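Long-range contacts in kinesin-like protein (Caenorhabditis elegans, PDB 5X3E), which is a kinesin-6 motor protein (Zen4) that probably couples ATP hydrolysis to force production on microtubules: residues Leu146-Asn151 with Ile204-Tyr209; Asp103-Leu108 with Ser327-Val332; Glu223-Tyr228 with Leu350-Ser355. One frame throughout, in Å; residues are numbered along the deposited sequence.

How the interactions relate
Interaction 2 is the buried one of the three: it packs helix 93-109 on strand 325-333 of the central sheet, mostly through leucine and isoleucine, with one serine hydroxyl bond. Interaction 1 lies at the surface, its centre about 11 Å from that of interaction 2, and packs against the outer side of the same helix, Val148 and Leu206 touching Ile105. Interaction 3, partly buried, lies across the chain's centre from interaction 1 and joins a hairpin of the sheet to helix 350-375, which follows strand 325-333. Its chemistry is polar, phenol to carboxylate, whereas interaction 1 combines apolar methyls with an amide on a backbone carbonyl.

Interaction 1 of 3, residues Leu146-Asn151 with Ile204-Tyr209; sequences LDVIFN and IKLSGY. With SO4 (sulfate ion), chain T.
Val148 presents its two methyls to different residues of the loop segment 204-209. With CG1 anti to the backbone N (chi1 170°), that methyl comes up to CG of Leu206 at 3.7 Å, while CG2 lies 3.9 Å from CB of Ile204. In both pairs the side chains cross obliquely, and the valine touches alternate residues of the passing loop, one with each methyl. One helical turn further on, Asn151 turns its amide toward the same segment and gives a hydrogen bond from ND2 to Ile204 O, 3.0 Å long and fairly straight, with an N-H...O angle of 159°. The acceptor lies close to the amide plane, but the donor stands 42° above the carbonyl plane. ND2 also bonds to Glu202 O, so one amide nitrogen serves two carbonyls of the incoming chain. Lys205 runs its aliphatic part alongside the asparagine, CD resting 3.4 Å from Asn151 O. Just outside, Ser152 OG bonds to Leu206 N. On the outer side, Ser207 N donates to O4 of a sulfate at 2.7 Å, with its hydroxyl bonded to the same oxygen; the ion probably comes from the crystallisation liquor. The contact is peripheral packing of the kinesin motor domain, in which the loop leading to strand 213-225 is laid across the C-terminal part of helix 141-152.

Interaction 2 of 3, residues Asp103-Leu108 with Ser327-Val332; sequences DLILNL and SQLCLV
The flat groups joining Leu108, Ser327 and Leu329 are peptides, not rings. Leu108 CD1 stands over one face of the Gln328-Leu329 peptide, 3.6 Å from Gln328 C and almost straight above it. In the reverse sense, Leu329 CD1 lies over a face of the Leu104-Ile105 peptide, 3.9 Å from Leu104 C. At the edge of a third flat group, the Leu108 carbonyl, Ser327 OG donates a hydrogen bond of 2.9 Å to Leu108 O, lying in the carbonyl plane on a lone pair with a C=O...O angle of 130°.

Helix and strand run nearly antiparallel (154° between the directions of the two short segments), their axes 8.2 Å apart at the closest. Leu108 reaches the strand because its CG is anti to the backbone N (chi1 -176°), which carries CD1 toward the strand beside the serine. Leu329 points from the strand toward the helix, its CD1 meeting Ile105 CG1 at 3.7 Å and Leu104 CB at 4.0 Å. Beyond this pair of segments, Leu104 packs on Leu116 of the neighbouring strand 114-119, and Leu104 O accepts a bond from Ser114 OG.

With an alanine at Ser327 the hydroxyl is gone, and the Leu108 carbonyl near the helix end would probably lose this donor in a buried setting. The apolar contacts of Leu104, Ile105 and Leu329 are thus joined at Leu108 by both a methyl contact and the serine bond, the one hydrogen bond between the two segments, which adds a polar link between helix 93-109 and the central sheet of the P-loop NTPase core.

Interaction 3 of 3, residues Glu223-Tyr228 with Leu350-Ser355; sequences EIYNNY and LAEANS
Tyr225 OH donates a hydrogen bond to Glu352 OE2; the modelled distance, 2.5 Å, is very short. The carboxylate oxygen sits at the edge of the ring and near its plane, with the ring and carboxylate planes turned 63° against each other. Glu352 reaches across because its CG is anti to the backbone N (chi1 176°) and the chain continues extended, holding the acid off the helix. One helical turn further on, Ser355 OG lies 3.3 Å from Asn226 OD1 and 3.0 Å from Ala351 O; its single proton has both acceptors within reach.

A type I' turn from Tyr225 to Tyr228 sets these groups, closed by the bond from Tyr228 N to Tyr225 O. Asn226 CB lies over one face of Tyr225, offset toward the rim, and Lys290 makes a cation-pi contact with the ring. Glu352 OE1 forms a salt bridge with Arg294, which belongs to the SSRSH sequence of switch I.

One carboxylate is shared between a neutral phenol and a guanidinium, which would be expected to favour its ionised form. Glu352 thereby ties the hairpin and this switch loop to the first modelled turn of helix 350-375, which matches the switch II helix of kinesins.

Interaction 1 of 3, residues Leu146-Asn151 with Ile204-Tyr209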
loop_
_atom_site.group_PDB
_atom_site.type_symbol
_atom_site.label_atom_id
_atom_site.label_comp_id
_atom_site.label_asym_id
_atom_site.label_seq_id
_atom_site.Cartn_x
_atom_site.Cartn_y
_atom_site.Cartn_z
ATOM N N LEU A 146 -2.156 9.759 3.758
ATOM C CA LEU A 146 -3.397 10.411 3.349
ATOM C C LEU A 146 -3.380 11.894 3.692
ATOM O O LEU A 146 -3.812 12.729 2.887
ATOM C CB LEU A 146 -4.599 9.735 4.007
ATOM C CG LEU A 146 -4.951 8.316 3.565
ATOM C CD1 LEU A 146 -5.976 7.709 4.527
ATOM C CD2 LEU A 146 -5.467 8.323 2.124
ATOM N N ASP A 147 -2.904 12.237 4.892
ATOM C CA ASP A 147 -2.789 13.640 5.286
ATOM C C ASP A 147 -1.928 14.418 4.302
ATOM O O ASP A 147 -2.349 15.448 3.764
ATOM C CB ASP A 147 -2.195 13.743 6.693
ATOM C CG ASP A 147 -3.194 13.415 7.781
ATOM O OD1 ASP A 147 -4.402 13.658 7.580
ATOM O OD2 ASP A 147 -2.760 12.921 8.845
ATOM N N VAL A 148 -0.713 13.931 4.052
ATOM C CA VAL A 148 0.242 14.668 3.235
ATOM C C VAL A 148 -0.241 14.782 1.793
ATOM O O VAL A 148 -0.063 15.828 1.152
ATOM C CB VAL A 148 1.625 14.004 3.334
ATOM C CG1 VAL A 148 2.569 14.589 2.315
ATOM C CG2 VAL A 148 2.175 14.187 4.740
ATOM N N ILE A 149 -0.834 13.711 1.251
ATOM C CA ILE A 149 -1.398 13.773 -0.098
ATOM C C ILE A 149 -2.406 14.911 -0.196
ATOM O O ILE A 149 -2.295 15.791 -1.058
ATOM C CB ILE A 149 -2.030 12.424 -0.497
ATOM C CG1 ILE A 149 -0.948 11.387 -0.808
ATOM C CG2 ILE A 149 -2.957 12.583 -1.705
ATOM C CD1 ILE A 149 -1.483 9.975 -0.879
ATOM N N PHE A 150 -3.400 14.916 0.694
ATOM C CA PHE A 150 -4.425 15.953 0.630
ATOM C C PHE A 150 -3.864 17.330 0.944
ATOM O O PHE A 150 -4.393 18.334 0.456
ATOM C CB PHE A 150 -5.574 15.610 1.574
ATOM C CG PHE A 150 -6.525 14.606 1.011
ATOM C CD1 PHE A 150 -7.565 15.009 0.191
ATOM C CD2 PHE A 150 -6.367 13.260 1.271
ATOM C CE1 PHE A 150 -8.438 14.091 -0.340
ATOM C CE2 PHE A 150 -7.237 12.332 0.741
ATOM C CZ PHE A 150 -8.276 12.749 -0.066
ATOM N N ASN A 151 -2.800 17.404 1.749
ATOM C CA ASN A 151 -2.127 18.680 1.969
ATOM C C ASN A 151 -1.414 19.170 0.716
ATOM O O ASN A 151 -1.332 20.382 0.484
ATOM C CB ASN A 151 -1.124 18.563 3.117
ATOM C CG ASN A 151 -1.791 18.287 4.442
ATOM O OD1 ASN A 151 -2.999 18.476 4.591
ATOM N ND2 ASN A 151 -1.006 17.842 5.420
ATOM N N ILE A 204 2.600 18.337 7.193
ATOM C CA ILE A 204 3.569 18.411 6.103
ATOM C C ILE A 204 2.862 18.655 4.778
ATOM O O ILE A 204 1.868 17.992 4.453
ATOM C CB ILE A 204 4.402 17.116 6.050
ATOM C CG1 ILE A 204 5.353 17.022 7.242
ATOM C CG2 ILE A 204 5.196 17.040 4.757
ATOM C CD1 ILE A 204 6.222 15.771 7.224
ATOM N N LYS A 205 3.369 19.618 4.008
ATOM C CA LYS A 205 2.922 19.864 2.641
ATOM C C LYS A 205 4.116 19.709 1.714
ATOM O O LYS A 205 5.109 20.433 1.848
ATOM C CB LYS A 205 2.294 21.251 2.483
ATOM C CG LYS A 205 1.163 21.532 3.459
ATOM C CD LYS A 205 0.083 22.400 2.829
ATOM C CE LYS A 205 -1.156 22.460 3.716
ATOM N NZ LYS A 205 -2.373 22.881 2.965
ATOM N N LEU A 206 4.029 18.753 0.795
ATOM C CA LEU A 206 5.056 18.553 -0.213
ATOM C C LEU A 206 4.711 19.339 -1.470
ATOM O O LEU A 206 3.541 19.595 -1.765
ATOM C CB LEU A 206 5.200 17.067 -0.559
ATOM C CG LEU A 206 5.464 16.108 0.604
ATOM C CD1 LEU A 206 5.555 14.681 0.087
ATOM C CD2 LEU A 206 6.736 16.512 1.341
ATOM N N SER A 207 5.741 19.720 -2.212
ATOM C CA SER A 207 5.539 20.386 -3.488
ATOM C C SER A 207 5.767 19.397 -4.627
ATOM O O SER A 207 6.399 18.352 -4.459
ATOM C CB SER A 207 6.489 21.572 -3.642
ATOM O OG SER A 207 7.816 21.102 -3.758
ATOM N N GLY A 208 5.242 19.743 -5.797
ATOM C CA GLY A 208 5.431 18.909 -6.963
ATOM C C GLY A 208 4.152 18.642 -7.724
ATOM O O GLY A 208 4.183 18.063 -8.813
ATOM N N TYR A 209 3.017 19.052 -7.163
ATOM C CA TYR A 209 1.757 18.892 -7.867
ATOM C C TYR A 209 1.717 19.787 -9.099
ATOM O O TYR A 209 2.182 20.927 -9.076
ATOM C CB TYR A 209 0.572 19.204 -6.957
ATOM C CG TYR A 209 -0.746 19.023 -7.675
ATOM C CD1 TYR A 209 -1.402 20.103 -8.256
ATOM C CD2 TYR A 209 -1.322 17.765 -7.793
ATOM C CE1 TYR A 209 -2.599 19.931 -8.928
ATOM C CE2 TYR A 209 -2.514 17.583 -8.462
ATOM C CZ TYR A 209 -3.149 18.665 -9.028
ATOM O OH TYR A 209 -4.339 18.480 -9.692
HETATM S S SO4 T . 9.321 19.269 -0.372
HETATM O O1 SO4 T . 8.737 19.765 0.872
HETATM O O2 SO4 T . 10.382 20.179 -0.798
HETATM O O3 SO4 T . 9.873 17.932 -0.159
HETATM O O4 SO4 T . 8.294 19.212 -1.406
#

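Interaction 2 of 3, residues Asp103-Leu108 with Ser327-Val332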
loop_
_atom_site.group_PDB
_atom_site.type_symbol
_atom_site.label_atom_id
_atom_site.label_comp_id
_atom_site.label_asym_id
_atom_site.label_seq_id
_atom_site.Cartn_x
_atom_site.Cartn_y
_atom_site.Cartn_z
ATOM N N ASP A 103 9.019 10.075 -0.465
ATOM C CA ASP A 103 9.428 9.955 -1.863
ATOM C C ASP A 103 8.379 9.226 -2.699
ATOM O O ASP A 103 8.301 9.437 -3.914
ATOM C CB ASP A 103 10.788 9.256 -1.967
ATOM C CG ASP A 103 10.750 7.811 -1.491
ATOM O OD1 ASP A 103 11.616 7.021 -1.924
ATOM O OD2 ASP A 103 9.850 7.459 -0.699
ATOM N N LEU A 104 7.570 8.366 -2.077
ATOM C CA LEU A 104 6.474 7.741 -2.812
ATOM C C LEU A 104 5.375 8.750 -3.107
ATOM O O LEU A 104 4.784 8.733 -4.194
ATOM C CB LEU A 104 5.911 6.551 -2.033
ATOM C CG LEU A 104 6.928 5.525 -1.533
ATOM C CD1 LEU A 104 6.230 4.305 -0.939
ATOM C CD2 LEU A 104 7.902 5.134 -2.640
ATOM N N ILE A 105 5.081 9.636 -2.151
ATOM C CA ILE A 105 4.091 10.678 -2.405
ATOM C C ILE A 105 4.594 11.642 -3.470
ATOM O O ILE A 105 3.835 12.071 -4.346
ATOM C CB ILE A 105 3.731 11.416 -1.110
ATOM C CG1 ILE A 105 3.145 10.445 -0.080
ATOM C CG2 ILE A 105 2.758 12.536 -1.421
ATOM C CD1 ILE A 105 3.004 11.055 1.313
ATOM N N LEU A 106 5.883 11.987 -3.423
ATOM C CA LEU A 106 6.451 12.803 -4.488
ATOM C C LEU A 106 6.308 12.105 -5.836
ATOM O O LEU A 106 6.039 12.754 -6.855
ATOM C CB LEU A 106 7.916 13.120 -4.184
ATOM C CG LEU A 106 8.155 14.041 -2.985
ATOM C CD1 LEU A 106 9.642 14.162 -2.675
ATOM C CD2 LEU A 106 7.535 15.411 -3.223
ATOM N N ASN A 107 6.489 10.781 -5.860
ATOM C CA ASN A 107 6.212 10.017 -7.073
ATOM C C ASN A 107 4.765 10.196 -7.517
ATOM O O ASN A 107 4.493 10.485 -8.689
ATOM C CB ASN A 107 6.519 8.537 -6.843
ATOM C CG ASN A 107 7.887 8.141 -7.345
ATOM O OD1 ASN A 107 8.386 8.695 -8.324
ATOM N ND2 ASN A 107 8.504 7.177 -6.677
ATOM N N LEU A 108 3.823 10.046 -6.579
ATOM C CA LEU A 108 2.404 10.173 -6.905
ATOM C C LEU A 108 2.096 11.518 -7.553
ATOM O O LEU A 108 1.339 11.584 -8.529
ATOM C CB LEU A 108 1.564 9.989 -5.641
ATOM C CG LEU A 108 0.043 9.985 -5.803
ATOM C CD1 LEU A 108 -0.407 8.680 -6.418
ATOM C CD2 LEU A 108 -0.642 10.206 -4.464
ATOM N N SER A 327 -2.351 8.067 -11.235
ATOM C CA SER A 327 -1.196 7.513 -10.547
ATOM C C SER A 327 -1.647 6.870 -9.242
ATOM O O SER A 327 -2.683 7.230 -8.677
ATOM C CB SER A 327 -0.125 8.586 -10.286
ATOM O OG SER A 327 -0.637 9.642 -9.496
ATOM N N GLN A 328 -0.851 5.914 -8.759
ATOM C CA GLN A 328 -1.218 5.088 -7.616
ATOM C C GLN A 328 -0.146 5.101 -6.542
ATOM O O GLN A 328 1.050 5.009 -6.840
ATOM C CB GLN A 328 -1.425 3.631 -8.006
ATOM C CG GLN A 328 -2.623 3.343 -8.839
ATOM C CD GLN A 328 -2.852 1.856 -8.959
ATOM O OE1 GLN A 328 -2.010 1.052 -8.544
ATOM N NE2 GLN A 328 -3.988 1.475 -9.527
ATOM N N LEU A 329 -0.587 5.164 -5.291
ATOM C CA LEU A 329 0.242 4.808 -4.151
ATOM C C LEU A 329 -0.461 3.661 -3.444
ATOM O O LEU A 329 -1.583 3.823 -2.953
ATOM C CB LEU A 329 0.459 5.997 -3.212
ATOM C CG LEU A 329 1.698 5.954 -2.309
ATOM C CD1 LEU A 329 1.973 7.317 -1.705
ATOM C CD2 LEU A 329 1.545 4.931 -1.210
ATOM N N CYS A 330 0.196 2.511 -3.401
ATOM C CA CYS A 330 -0.407 1.277 -2.929
ATOM C C CYS A 330 0.311 0.814 -1.667
ATOM O O CYS A 330 1.525 0.589 -1.685
ATOM C CB CYS A 330 -0.350 0.210 -4.021
ATOM S SG CYS A 330 -1.015 -1.357 -3.489
ATOM N N LEU A 331 -0.446 0.668 -0.581
ATOM C CA LEU A 331 0.075 0.288 0.727
ATOM C C LEU A 331 -0.477 -1.086 1.080
ATOM O O LEU A 331 -1.697 -1.263 1.165
ATOM C CB LEU A 331 -0.323 1.320 1.786
ATOM C CG LEU A 331 0.165 2.749 1.540
ATOM C CD1 LEU A 331 -0.549 3.707 2.468
ATOM C CD2 LEU A 331 1.674 2.839 1.731
ATOM N N VAL A 332 0.415 -2.051 1.291
ATOM C CA VAL A 332 0.040 -3.451 1.459
ATOM C C VAL A 332 0.520 -3.920 2.821
ATOM O O VAL A 332 1.717 -3.834 3.129
ATOM C CB VAL A 332 0.629 -4.333 0.349
ATOM C CG1 VAL A 332 0.213 -5.787 0.546
ATOM C CG2 VAL A 332 0.197 -3.814 -1.011
#

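Interaction 3 of 3, residues Glu223-Tyr228 with Leu350-Ser355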
loop_
_atom_site.group_PDB
_atom_site.type_symbol
_atom_site.label_atom_id
_atom_site.label_comp_id
_atom_site.label_asym_id
_atom_site.label_seq_id
_atom_site.Cartn_x
_atom_site.Cartn_y
_atom_site.Cartn_z
ATOM N N GLU A 223 -8.706 -7.138 -0.119
ATOM C CA GLU A 223 -8.094 -8.151 0.729
ATOM C C GLU A 223 -7.818 -9.401 -0.093
ATOM O O GLU A 223 -8.684 -9.859 -0.843
ATOM C CB GLU A 223 -8.999 -8.491 1.918
ATOM C CG GLU A 223 -8.454 -9.562 2.842
ATOM C CD GLU A 223 -9.464 -9.985 3.888
ATOM O OE1 GLU A 223 -10.658 -10.101 3.538
ATOM O OE2 GLU A 223 -9.069 -10.195 5.057
ATOM N N ILE A 224 -6.626 -9.965 0.063
ATOM C CA ILE A 224 -6.277 -11.240 -0.553
ATOM C C ILE A 224 -6.164 -12.261 0.573
ATOM O O ILE A 224 -5.234 -12.203 1.387
ATOM C CB ILE A 224 -4.981 -11.148 -1.365
ATOM C CG1 ILE A 224 -5.182 -10.228 -2.565
ATOM C CG2 ILE A 224 -4.543 -12.530 -1.823
ATOM C CD1 ILE A 224 -3.906 -9.900 -3.294
ATOM N N TYR A 225 -7.128 -13.176 0.641
ATOM C CA TYR A 225 -7.199 -14.158 1.719
ATOM C C TYR A 225 -7.450 -15.536 1.124
ATOM O O TYR A 225 -8.456 -15.736 0.436
ATOM C CB TYR A 225 -8.304 -13.783 2.709
ATOM C CG TYR A 225 -8.578 -14.834 3.746
ATOM C CD1 TYR A 225 -7.633 -15.137 4.714
ATOM C CD2 TYR A 225 -9.782 -15.520 3.764
ATOM C CE1 TYR A 225 -7.879 -16.097 5.671
ATOM C CE2 TYR A 225 -10.037 -16.483 4.717
ATOM C CZ TYR A 225 -9.084 -16.769 5.668
ATOM O OH TYR A 225 -9.332 -17.728 6.624
ATOM N N ASN A 226 -6.548 -16.481 1.395
ATOM C CA ASN A 226 -6.667 -17.864 0.922
ATOM C C ASN A 226 -6.746 -17.932 -0.603
ATOM O O ASN A 226 -7.609 -18.600 -1.173
ATOM C CB ASN A 226 -7.871 -18.563 1.555
ATOM C CG ASN A 226 -7.691 -20.071 1.640
ATOM O OD1 ASN A 226 -6.985 -20.675 0.832
ATOM N ND2 ASN A 226 -8.336 -20.686 2.622
ATOM N N ASN A 227 -5.826 -17.224 -1.262
ATOM C CA ASN A 227 -5.712 -17.151 -2.722
ATOM C C ASN A 227 -6.990 -16.642 -3.393
ATOM O O ASN A 227 -7.160 -16.792 -4.606
ATOM C CB ASN A 227 -5.306 -18.501 -3.324
ATOM C CG ASN A 227 -4.395 -18.345 -4.528
ATOM O OD1 ASN A 227 -3.495 -17.501 -4.532
ATOM N ND2 ASN A 227 -4.634 -19.145 -5.562
ATOM N N TYR A 228 -7.886 -16.031 -2.626
ATOM C CA TYR A 228 -9.076 -15.386 -3.156
ATOM C C TYR A 228 -9.011 -13.899 -2.845
ATOM O O TYR A 228 -8.428 -13.481 -1.839
ATOM C CB TYR A 228 -10.352 -15.989 -2.569
ATOM C CG TYR A 228 -10.668 -17.376 -3.079
ATOM C CD1 TYR A 228 -10.600 -17.673 -4.437
ATOM C CD2 TYR A 228 -11.022 -18.394 -2.206
ATOM C CE1 TYR A 228 -10.893 -18.941 -4.911
ATOM C CE2 TYR A 228 -11.312 -19.668 -2.669
ATOM C CZ TYR A 228 -11.245 -19.937 -4.022
ATOM O OH TYR A 228 -11.533 -21.201 -4.489
ATOM N N LEU A 350 -5.438 -25.056 7.489
ATOM C CA LEU A 350 -4.237 -25.581 6.846
ATOM C C LEU A 350 -4.013 -24.959 5.471
ATOM O O LEU A 350 -2.901 -24.519 5.158
ATOM C CB LEU A 350 -4.319 -27.108 6.741
ATOM C CG LEU A 350 -4.256 -27.908 8.048
ATOM C CD1 LEU A 350 -5.620 -27.996 8.732
ATOM C CD2 LEU A 350 -3.682 -29.298 7.809
ATOM N N ALA A 351 -5.052 -24.924 4.631
ATOM C CA ALA A 351 -4.923 -24.280 3.327
ATOM C C ALA A 351 -4.618 -22.796 3.472
ATOM O O ALA A 351 -3.929 -22.215 2.624
ATOM C CB ALA A 351 -6.196 -24.483 2.506
ATOM N N GLU A 352 -5.118 -22.174 4.543
ATOM C CA GLU A 352 -4.861 -20.759 4.790
ATOM C C GLU A 352 -3.373 -20.499 4.992
ATOM O O GLU A 352 -2.804 -19.576 4.396
ATOM C CB GLU A 352 -5.673 -20.294 6.003
ATOM C CG GLU A 352 -5.435 -18.855 6.428
ATOM C CD GLU A 352 -6.228 -18.478 7.669
ATOM O OE1 GLU A 352 -5.653 -17.845 8.581
ATOM O OE2 GLU A 352 -7.421 -18.841 7.745
ATOM N N ALA A 353 -2.721 -21.312 5.830
ATOM C CA ALA A 353 -1.289 -21.137 6.055
ATOM C C ALA A 353 -0.462 -21.495 4.823
ATOM O O ALA A 353 0.562 -20.851 4.565
ATOM C CB ALA A 353 -0.843 -21.972 7.256
ATOM N N ASN A 354 -0.898 -22.484 4.033
ATOM C CA ASN A 354 -0.152 -22.827 2.825
ATOM C C ASN A 354 -0.262 -21.736 1.767
ATOM O O ASN A 354 0.704 -21.470 1.046
ATOM C CB ASN A 354 -0.605 -24.179 2.275
ATOM C CG ASN A 354 -0.272 -25.328 3.211
ATOM O OD1 ASN A 354 0.887 -25.742 3.318
ATOM N ND2 ASN A 354 -1.284 -25.855 3.889
ATOM N N SER A 355 -1.434 -21.110 1.639
ATOM C CA SER A 355 -1.559 -19.991 0.713
ATOM C C SER A 355 -0.663 -18.832 1.133
ATOM O O SER A 355 -0.014 -18.201 0.289
ATOM C CB SER A 355 -3.017 -19.545 0.612
ATOM O OG SER A 355 -3.818 -20.583 0.079
#